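Local coordinates for LPXTG cell wall surface protein (Streptococcus gordonii, PDB 4IGB) that is probably a cell-wall-attached surface adhesin, its two N-terminal domains carried outward from the peptidoglycan and so placed to meet host surfaces, at residues E187-L192 against S421-Q426; P292-E297 against V413-D418; I333-K338 against S387-T392. All blocks are in the same frame, centred on the assembly; numbering follows the deposited sequence.

Interaction 1 (E187-L192 against S421-Q426)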
loop_
_atom_site.group_PDB
_atom_site.type_symbol
_atom_site.label_atom_id
_atom_site.label_comp_id
_atom_site.label_asym_id
_atom_site.label_seq_id
_atom_site.Cartn_x
_atom_site.Cartn_y
_atom_site.Cartn_z
ATOM N N GLU B 187 -9.636 -8.557 10.271
ATOM C CA GLU B 187 -8.686 -7.476 10.459
ATOM C C GLU B 187 -7.684 -7.409 9.305
ATOM O O GLU B 187 -7.127 -8.420 8.902
ATOM C CB GLU B 187 -7.982 -7.620 11.811
ATOM C CG GLU B 187 -8.908 -7.321 13.003
ATOM C CD GLU B 187 -8.410 -7.932 14.313
ATOM O OE1 GLU B 187 -7.926 -7.174 15.183
ATOM O OE2 GLU B 187 -8.517 -9.174 14.469
ATOM N N THR B 188 -7.486 -6.219 8.754
ATOM C CA THR B 188 -6.606 -6.071 7.602
ATOM C C THR B 188 -5.173 -5.813 8.076
ATOM O O THR B 188 -4.848 -4.719 8.519
ATOM C CB THR B 188 -7.083 -4.944 6.647
ATOM O OG1 THR B 188 -8.445 -5.184 6.258
ATOM C CG2 THR B 188 -6.204 -4.889 5.389
ATOM N N ASP B 189 -4.343 -6.849 7.993
ATOM C CA ASP B 189 -2.931 -6.800 8.394
ATOM C C ASP B 189 -2.033 -6.251 7.278
ATOM O O ASP B 189 -0.834 -6.069 7.469
ATOM C CB ASP B 189 -2.460 -8.207 8.789
ATOM C CG ASP B 189 -2.960 -9.304 7.811
ATOM O OD1 ASP B 189 -3.393 -8.974 6.679
ATOM O OD2 ASP B 189 -2.932 -10.509 8.177
ATOM N N LEU B 190 -2.609 -5.998 6.111
ATOM C CA LEU B 190 -1.840 -5.486 4.974
ATOM C C LEU B 190 -1.365 -4.066 5.205
ATOM O O LEU B 190 -2.089 -3.243 5.761
ATOM C CB LEU B 190 -2.675 -5.537 3.699
ATOM C CG LEU B 190 -3.258 -6.906 3.336
ATOM C CD1 LEU B 190 -4.127 -6.813 2.097
ATOM C CD2 LEU B 190 -2.137 -7.943 3.146
ATOM N N LYS B 191 -0.146 -3.776 4.761
ATOM C CA LYS B 191 0.413 -2.434 4.891
ATOM C C LYS B 191 0.438 -1.750 3.533
ATOM O O LYS B 191 1.218 -2.109 2.642
ATOM C CB LYS B 191 1.810 -2.482 5.526
ATOM C CG LYS B 191 1.814 -3.122 6.920
ATOM C CD LYS B 191 0.893 -2.401 7.901
ATOM C CE LYS B 191 0.705 -3.255 9.154
ATOM N NZ LYS B 191 -0.362 -2.727 10.055
ATOM N N LEU B 192 -0.422 -0.756 3.377
ATOM C CA LEU B 192 -0.590 -0.124 2.085
ATOM C C LEU B 192 0.717 0.478 1.614
ATOM O O LEU B 192 1.372 1.185 2.354
ATOM C CB LEU B 192 -1.634 0.985 2.163
ATOM C CG LEU B 192 -1.772 1.761 0.864
ATOM C CD1 LEU B 192 -2.273 0.847 -0.261
ATOM C CD2 LEU B 192 -2.704 2.968 1.060
ATOM N N SER B 421 2.839 -8.779 7.855
ATOM C CA SER B 421 2.317 -10.000 8.423
ATOM C C SER B 421 1.993 -10.956 7.312
ATOM O O SER B 421 1.529 -10.533 6.271
ATOM C CB SER B 421 1.021 -9.721 9.180
ATOM O OG SER B 421 1.291 -9.518 10.536
ATOM N N ALA B 422 2.234 -12.242 7.542
ATOM C CA ALA B 422 1.749 -13.280 6.645
ATOM C C ALA B 422 1.395 -14.529 7.444
ATOM O O ALA B 422 2.277 -15.240 7.912
ATOM C CB ALA B 422 2.787 -13.611 5.603
ATOM N N PRO B 423 0.097 -14.815 7.578
ATOM C CA PRO B 423 -0.278 -16.046 8.278
ATOM C C PRO B 423 -0.093 -17.264 7.396
ATOM O O PRO B 423 -0.233 -17.173 6.189
ATOM C CB PRO B 423 -1.774 -15.857 8.575
ATOM C CG PRO B 423 -2.195 -14.583 7.832
ATOM C CD PRO B 423 -1.060 -14.162 6.947
ATOM N N SER B 424 0.203 -18.397 8.019
ATOM C CA SER B 424 0.303 -19.669 7.323
ATOM C C SER B 424 -1.096 -20.164 6.970
ATOM O O SER B 424 -2.095 -19.546 7.336
ATOM C CB SER B 424 0.956 -20.697 8.235
ATOM O OG SER B 424 0.049 -21.072 9.264
ATOM N N ASN B 425 -1.165 -21.282 6.260
ATOM C CA ASN B 425 -2.417 -22.012 6.158
ATOM C C ASN B 425 -2.753 -22.508 7.553
ATOM O O ASN B 425 -1.855 -22.683 8.388
ATOM C CB ASN B 425 -2.242 -23.217 5.243
ATOM C CG ASN B 425 -1.093 -24.096 5.679
ATOM O OD1 ASN B 425 0.067 -23.690 5.604
ATOM N ND2 ASN B 425 -1.405 -25.291 6.166
ATOM N N GLN B 426 -4.036 -22.739 7.805
ATOM C CA GLN B 426 -4.467 -23.354 9.053
ATOM C C GLN B 426 -4.441 -24.885 8.952
ATOM O O GLN B 426 -4.775 -25.452 7.912
ATOM C CB GLN B 426 -5.870 -22.877 9.430
ATOM C CG GLN B 426 -6.343 -23.413 10.779
ATOM C CD GLN B 426 -7.789 -23.070 11.060
ATOM O OE1 GLN B 426 -8.085 -22.193 11.869
ATOM N NE2 GLN B 426 -8.702 -23.767 10.390
HETATM O O HOH W 1 1.459 -7.023 6.054
HETATM O O HOH W 2 0.989 -6.646 9.437
#

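Interaction 2 (P292-E297 against V413-D418)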
loop_
_atom_site.group_PDB
_atom_site.type_symbol
_atom_site.label_atom_id
_atom_site.label_comp_id
_atom_site.label_asym_id
_atom_site.label_seq_id
_atom_site.Cartn_x
_atom_site.Cartn_y
_atom_site.Cartn_z
ATOM N N PRO B 292 5.833 -17.531 -1.486
ATOM C CA PRO B 292 4.682 -18.153 -0.809
ATOM C C PRO B 292 4.489 -17.761 0.653
ATOM O O PRO B 292 5.433 -17.384 1.328
ATOM C CB PRO B 292 4.998 -19.653 -0.889
ATOM C CG PRO B 292 6.493 -19.711 -1.007
ATOM C CD PRO B 292 6.879 -18.511 -1.823
ATOM N N ARG B 293 3.258 -17.874 1.131
ATOM C CA ARG B 293 2.957 -17.715 2.546
ATOM C C ARG B 293 3.647 -18.829 3.312
ATOM O O ARG B 293 4.079 -19.818 2.720
ATOM C CB ARG B 293 1.444 -17.803 2.782
ATOM C CG ARG B 293 0.652 -16.699 2.115
ATOM C CD ARG B 293 -0.823 -17.090 1.971
ATOM N NE ARG B 293 -1.398 -17.592 3.222
ATOM C CZ ARG B 293 -2.636 -18.071 3.334
ATOM N NH1 ARG B 293 -3.092 -18.496 4.507
ATOM N NH2 ARG B 293 -3.426 -18.120 2.268
ATOM N N PRO B 294 3.754 -18.677 4.640
ATOM C CA PRO B 294 4.315 -19.784 5.417
ATOM C C PRO B 294 3.499 -21.055 5.226
ATOM O O PRO B 294 2.269 -21.006 5.103
ATOM C CB PRO B 294 4.224 -19.272 6.860
ATOM C CG PRO B 294 4.382 -17.784 6.703
ATOM C CD PRO B 294 3.604 -17.453 5.447
ATOM N N VAL B 295 4.201 -22.182 5.187
ATOM C CA VAL B 295 3.579 -23.489 5.052
ATOM C C VAL B 295 3.604 -24.220 6.393
ATOM O O VAL B 295 4.671 -24.448 6.979
ATOM C CB VAL B 295 4.303 -24.350 3.987
ATOM C CG1 VAL B 295 3.662 -25.719 3.896
ATOM C CG2 VAL B 295 4.269 -23.643 2.633
ATOM N N LEU B 296 2.423 -24.576 6.878
ATOM C CA LEU B 296 2.304 -25.209 8.177
ATOM C C LEU B 296 1.820 -26.627 8.010
ATOM O O LEU B 296 0.893 -26.883 7.245
ATOM C CB LEU B 296 1.333 -24.427 9.066
ATOM C CG LEU B 296 1.108 -24.995 10.471
ATOM C CD1 LEU B 296 2.402 -24.914 11.276
ATOM C CD2 LEU B 296 -0.018 -24.254 11.176
ATOM N N GLU B 297 2.446 -27.545 8.735
ATOM C CA GLU B 297 2.082 -28.949 8.693
ATOM C C GLU B 297 1.959 -29.462 10.122
ATOM O O GLU B 297 2.633 -28.970 11.019
ATOM C CB GLU B 297 3.155 -29.748 7.943
ATOM C CG GLU B 297 3.556 -29.136 6.606
ATOM C CD GLU B 297 4.760 -29.831 5.972
ATOM O OE1 GLU B 297 5.837 -29.205 5.874
ATOM O OE2 GLU B 297 4.626 -31.000 5.561
ATOM N N VAL B 413 0.281 -20.227 12.145
ATOM C CA VAL B 413 1.451 -19.498 12.584
ATOM C C VAL B 413 1.569 -18.276 11.711
ATOM O O VAL B 413 1.079 -18.282 10.587
ATOM C CB VAL B 413 2.740 -20.364 12.585
ATOM C CG1 VAL B 413 3.235 -20.650 11.148
ATOM C CG2 VAL B 413 3.804 -19.687 13.387
ATOM N N THR B 414 2.182 -17.221 12.238
ATOM C CA THR B 414 2.275 -15.948 11.516
ATOM C C THR B 414 3.692 -15.405 11.422
ATOM O O THR B 414 4.372 -15.239 12.431
ATOM C CB THR B 414 1.382 -14.873 12.169
ATOM O OG1 THR B 414 0.033 -15.338 12.171
ATOM C CG2 THR B 414 1.451 -13.558 11.395
ATOM N N LEU B 415 4.124 -15.106 10.204
ATOM C CA LEU B 415 5.435 -14.515 9.994
ATOM C C LEU B 415 5.304 -13.014 10.050
ATOM O O LEU B 415 4.385 -12.438 9.470
ATOM C CB LEU B 415 6.005 -14.928 8.642
ATOM C CG LEU B 415 7.324 -14.300 8.186
ATOM C CD1 LEU B 415 8.477 -14.631 9.138
ATOM C CD2 LEU B 415 7.653 -14.768 6.767
ATOM N N HIS B 416 6.214 -12.394 10.785
ATOM C CA HIS B 416 6.346 -10.954 10.770
ATOM C C HIS B 416 7.703 -10.568 10.205
ATOM O O HIS B 416 8.719 -11.179 10.531
ATOM C CB HIS B 416 6.182 -10.392 12.175
ATOM C CG HIS B 416 4.854 -10.698 12.782
ATOM N ND1 HIS B 416 3.797 -9.819 12.734
ATOM C CD2 HIS B 416 4.398 -11.802 13.419
ATOM C CE1 HIS B 416 2.749 -10.359 13.332
ATOM N NE2 HIS B 416 3.087 -11.561 13.761
ATOM N N VAL B 417 7.690 -9.553 9.352
ATOM C CA VAL B 417 8.882 -8.965 8.762
ATOM C C VAL B 417 8.625 -7.464 8.875
ATOM O O VAL B 417 7.674 -6.973 8.294
ATOM C CB VAL B 417 9.011 -9.359 7.269
ATOM C CG1 VAL B 417 10.167 -8.618 6.605
ATOM C CG2 VAL B 417 9.181 -10.877 7.124
ATOM N N ASP B 418 9.440 -6.753 9.657
ATOM C CA ASP B 418 9.078 -5.405 10.126
ATOM C C ASP B 418 7.616 -5.402 10.596
ATOM O O ASP B 418 7.251 -6.224 11.425
ATOM C CB ASP B 418 9.332 -4.340 9.062
ATOM C CG ASP B 418 10.804 -4.175 8.746
ATOM O OD1 ASP B 418 11.641 -4.727 9.496
ATOM O OD2 ASP B 418 11.126 -3.482 7.758
#

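Interaction 3 (I333-K338 against S387-T392)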
loop_
_atom_site.group_PDB
_atom_site.type_symbol
_atom_site.label_atom_id
_atom_site.label_comp_id
_atom_site.label_asym_id
_atom_site.label_seq_id
_atom_site.Cartn_x
_atom_site.Cartn_y
_atom_site.Cartn_z
ATOM N N ILE B 333 12.583 -9.969 12.058
ATOM C CA ILE B 333 11.787 -11.066 11.557
ATOM C C ILE B 333 11.410 -11.942 12.736
ATOM O O ILE B 333 12.268 -12.330 13.523
ATOM C CB ILE B 333 12.554 -11.913 10.534
ATOM C CG1 ILE B 333 12.883 -11.087 9.277
ATOM C CG2 ILE B 333 11.750 -13.154 10.164
ATOM C CD1 ILE B 333 13.812 -11.849 8.270
ATOM N N GLU B 334 10.126 -12.254 12.852
ATOM C CA GLU B 334 9.635 -13.063 13.948
ATOM C C GLU B 334 8.559 -13.997 13.434
ATOM O O GLU B 334 7.916 -13.725 12.418
ATOM C CB GLU B 334 9.078 -12.173 15.067
ATOM C CG GLU B 334 10.019 -11.052 15.472
ATOM C CD GLU B 334 9.472 -10.185 16.609
ATOM O OE1 GLU B 334 8.324 -10.420 17.055
ATOM O OE2 GLU B 334 10.202 -9.262 17.053
ATOM N N MET B 335 8.387 -15.113 14.131
ATOM C CA MET B 335 7.327 -16.051 13.835
ATOM C C MET B 335 6.582 -16.249 15.138
ATOM O O MET B 335 7.196 -16.532 16.172
ATOM C CB MET B 335 7.898 -17.386 13.352
ATOM C CG MET B 335 8.775 -17.268 12.112
ATOM S SD MET B 335 10.354 -16.493 12.471
ATOM C CE MET B 335 11.283 -16.993 10.998
ATOM N N VAL B 336 5.267 -16.083 15.079
ATOM C CA VAL B 336 4.420 -16.117 16.259
ATOM C C VAL B 336 3.529 -17.337 16.183
ATOM O O VAL B 336 2.733 -17.466 15.253
ATOM C CB VAL B 336 3.490 -14.885 16.329
ATOM C CG1 VAL B 336 2.540 -15.005 17.512
ATOM C CG2 VAL B 336 4.287 -13.597 16.428
ATOM N N GLN B 337 3.676 -18.228 17.155
ATOM C CA GLN B 337 2.786 -19.375 17.303
ATOM C C GLN B 337 1.832 -19.120 18.462
ATOM O O GLN B 337 2.161 -18.403 19.411
ATOM C CB GLN B 337 3.586 -20.642 17.618
ATOM C CG GLN B 337 3.652 -21.657 16.507
ATOM C CD GLN B 337 2.319 -22.332 16.180
ATOM O OE1 GLN B 337 1.252 -21.891 16.611
ATOM N NE2 GLN B 337 2.386 -23.416 15.402
ATOM N N LYS B 338 0.648 -19.710 18.399
ATOM C CA LYS B 338 -0.209 -19.720 19.575
ATOM C C LYS B 338 -0.919 -21.054 19.615
ATOM O O LYS B 338 -1.564 -21.456 18.655
ATOM C CB LYS B 338 -1.210 -18.560 19.562
ATOM C CG LYS B 338 -2.063 -18.493 20.828
ATOM C CD LYS B 338 -3.038 -17.316 20.794
ATOM C CE LYS B 338 -3.939 -17.307 22.022
ATOM N NZ LYS B 338 -5.182 -16.513 21.771
ATOM N N SER B 387 17.527 -18.498 2.383
ATOM C CA SER B 387 16.800 -19.761 2.391
ATOM C C SER B 387 15.664 -19.777 3.410
ATOM O O SER B 387 15.689 -19.034 4.393
ATOM C CB SER B 387 17.751 -20.935 2.635
ATOM O OG SER B 387 18.729 -21.000 1.606
ATOM N N ASP B 388 14.666 -20.615 3.145
ATOM C CA ASP B 388 13.525 -20.776 4.039
ATOM C C ASP B 388 13.991 -21.032 5.464
ATOM O O ASP B 388 15.013 -21.677 5.691
ATOM C CB ASP B 388 12.678 -21.966 3.603
ATOM C CG ASP B 388 11.870 -21.695 2.342
ATOM O OD1 ASP B 388 11.964 -20.590 1.753
ATOM O OD2 ASP B 388 11.136 -22.618 1.933
ATOM N N ILE B 389 13.224 -20.542 6.426
ATOM C CA ILE B 389 13.477 -20.866 7.822
ATOM C C ILE B 389 12.423 -21.870 8.230
ATOM O O ILE B 389 11.253 -21.679 7.936
ATOM C CB ILE B 389 13.398 -19.617 8.700
ATOM C CG1 ILE B 389 14.447 -18.603 8.226
ATOM C CG2 ILE B 389 13.527 -19.986 10.181
ATOM C CD1 ILE B 389 14.409 -17.275 8.952
ATOM N N ILE B 390 12.845 -22.954 8.874
ATOM C CA ILE B 390 11.941 -24.041 9.215
ATOM C C ILE B 390 11.899 -24.181 10.719
ATOM O O ILE B 390 12.930 -24.415 11.352
ATOM C CB ILE B 390 12.438 -25.393 8.669
ATOM C CG1 ILE B 390 12.968 -25.254 7.240
ATOM C CG2 ILE B 390 11.364 -26.454 8.773
ATOM C CD1 ILE B 390 11.981 -24.713 6.290
ATOM N N ILE B 391 10.713 -24.058 11.303
ATOM C CA ILE B 391 10.604 -24.190 12.749
ATOM C C ILE B 391 9.729 -25.373 13.081
ATOM O O ILE B 391 8.597 -25.477 12.600
ATOM C CB ILE B 391 10.012 -22.939 13.404
ATOM C CG1 ILE B 391 10.817 -21.703 13.014
ATOM C CG2 ILE B 391 9.923 -23.124 14.910
ATOM C CD1 ILE B 391 10.258 -20.441 13.570
ATOM N N THR B 392 10.258 -26.267 13.908
ATOM C CA THR B 392 9.503 -27.439 14.315
ATOM C C THR B 392 9.136 -27.347 15.796
ATOM O O THR B 392 10.010 -27.297 16.649
ATOM C CB THR B 392 10.310 -28.715 14.020
ATOM O OG1 THR B 392 10.670 -28.707 12.634
ATOM C CG2 THR B 392 9.483 -29.952 14.311
#

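Interaction 1 (E187-L192 against S421-Q426)
The backbones of Asp189, in a loop of the N-terminal domain, and Ser421, on strand 420-423 of the N2 domain, come within 6.1 Å of each other at their CA atoms, with Asp189 O and Ser421 N 4.6 Å apart and linked through water. Two waters occupy the space between these main chains. Both donate to the carbonyl oxygen Asp189 O; water 1, 2.9 Å from it, also accepts from Ser421 N, while water 2, 2.7 Å from the same oxygen, is held more weakly by Ser421 OG. Beside this bridge the side chains touch through carbon, Asp189 CB lying 3.8 Å from Ser421 CB. Asp189 CG lies between the backbone N and the carbonyl carbon (chi1 43°), and Asp189 OD2 is 4.2 Å from Pro423 CG, the two side chains coming from opposite directions. This is loose contact, and the acid finds its polar partner in its own domain: OD1 is hydrogen-bonded to Tyr182 OH, which helps hold the carboxylate. Lys191 adds a brush against Asn419. The junction thus illustrates a small, hydrated interdomain contact, in which a carbonyl oxygen that accepts from two waters does most of the polar work; such chemistry is consistent with a joint that could tolerate slight readjustment.

Interaction 2 (P292-E297 against V413-D418)
Pro294 and Leu415 meet at about a right angle, and Pro294 CG lies 3.8 Å from Leu415 CB. The leucine is therefore touched at the root of its side chain, while its branch continues past the ring: with CG anti to the backbone N (chi1 174°), its methyl groups are carried onward into the interior, where the side chain packs on Phe317, Ile333 and Met335. Pro294 is itself covered by Phe317 and Ala422.

Two residues further on, Leu296 faces Val413 in a different manner. Here the contact is made at the ends of the branches. Leu296 also has CG anti to its backbone N (chi1 180°), which stretches the chain out from its strand and offers both methyls to the opposite residue. Leu296 CD1 faces the valine methyl Val413 CG1 at 4.3 Å, and Leu296 CD2 comes over the backbone, 4.2 Å from Val413 N. That amide is already engaged by Ser424 OG, so the methyl covers a polar atom that has a partner.

The two segments run antiparallel, Pro294 level with Leu415 at a CA separation of 7.1 Å and Leu296 level with Val413 at 7.3 Å. The inward-facing residues of each meet while Val295 and Thr414 point away. All four touching residues are buried. The pattern fits a beta-sandwich domain, as expected for the N2 domain of the adhesin clan, at the point where its first strand begins. Arg293, just before, bonds through NE to Pro423 O and so holds the approach to that strand. Chemically the contact is almost entirely between apolar side chains: these two segments cohere by dispersion and burial, while the directed bonds at the start of 295-304 come from strand 310-317 and Asn425.

Interaction 3 (I333-K338 against S387-T392)
Met335 reaches across to both Ile389 and Ile391, laying the bent length of its side chain over CD1 and CG2 of Ile389 and CD1 of Ile391. The tight part is Met335 as a whole. Met335 CE lies 3.7 Å from Ile389 CD1 and 3.8 Å from Ile389 CG2, so the methyl sits against both branches of one isoleucine, their chains crossing near a right angle. Nearer the root, Met335 CG is 3.8 Å from Ile391 CD1, with CB almost as near and SD a little farther. The turn in the middle of the chain (chi2 72°) makes this possible, bringing the sulfur back past Ile391 and aiming CE at Ile389.

Elsewhere the fit slackens. Ile333 points inward too, but Ile333 CG2 stops 5.1 Å from Ile389 CD1. Glu334 and Ile390 point away, towards the partly exposed outer faces of their strands. Phe317 packs on both Met335 and Ile391, and Leu415 on Met335, so the contact continues into a larger hydrophobic interior.

Strands 333-338 and 389-397 face each other across that interior, consistent with the two layers of a beta-sandwich, their CA atoms 8.8 Å apart at Met335 and Ile391. Three buried apolar side chains thus cohere by undirected contact, while backbone bonds to 371-376 and 409-417 fix strand 333-338.

How the interactions relate
The three contacts step from the domain boundary into the N2 domain. Interaction 1 and interaction 2, centres 9 Å apart, are tied by probable hydrogen bonds: Ser424 N to Val413 O at 2.7 Å, and Asn425 OD1 to Leu296 N at 2.8 Å. Interaction 2 passes directly to interaction 3, centres 7 Å apart, since strands 409-417 and 333-338 are sheet neighbours; His416 N is 2.7 Å from Glu334 O in a probable hydrogen bond. Interactions 1 and 3 do not touch, with nearest atoms about 7 Å apart. The sodium ion, held by Asp198, Asp200 and Thr248, belongs to the N-terminal domain and involves none of the three.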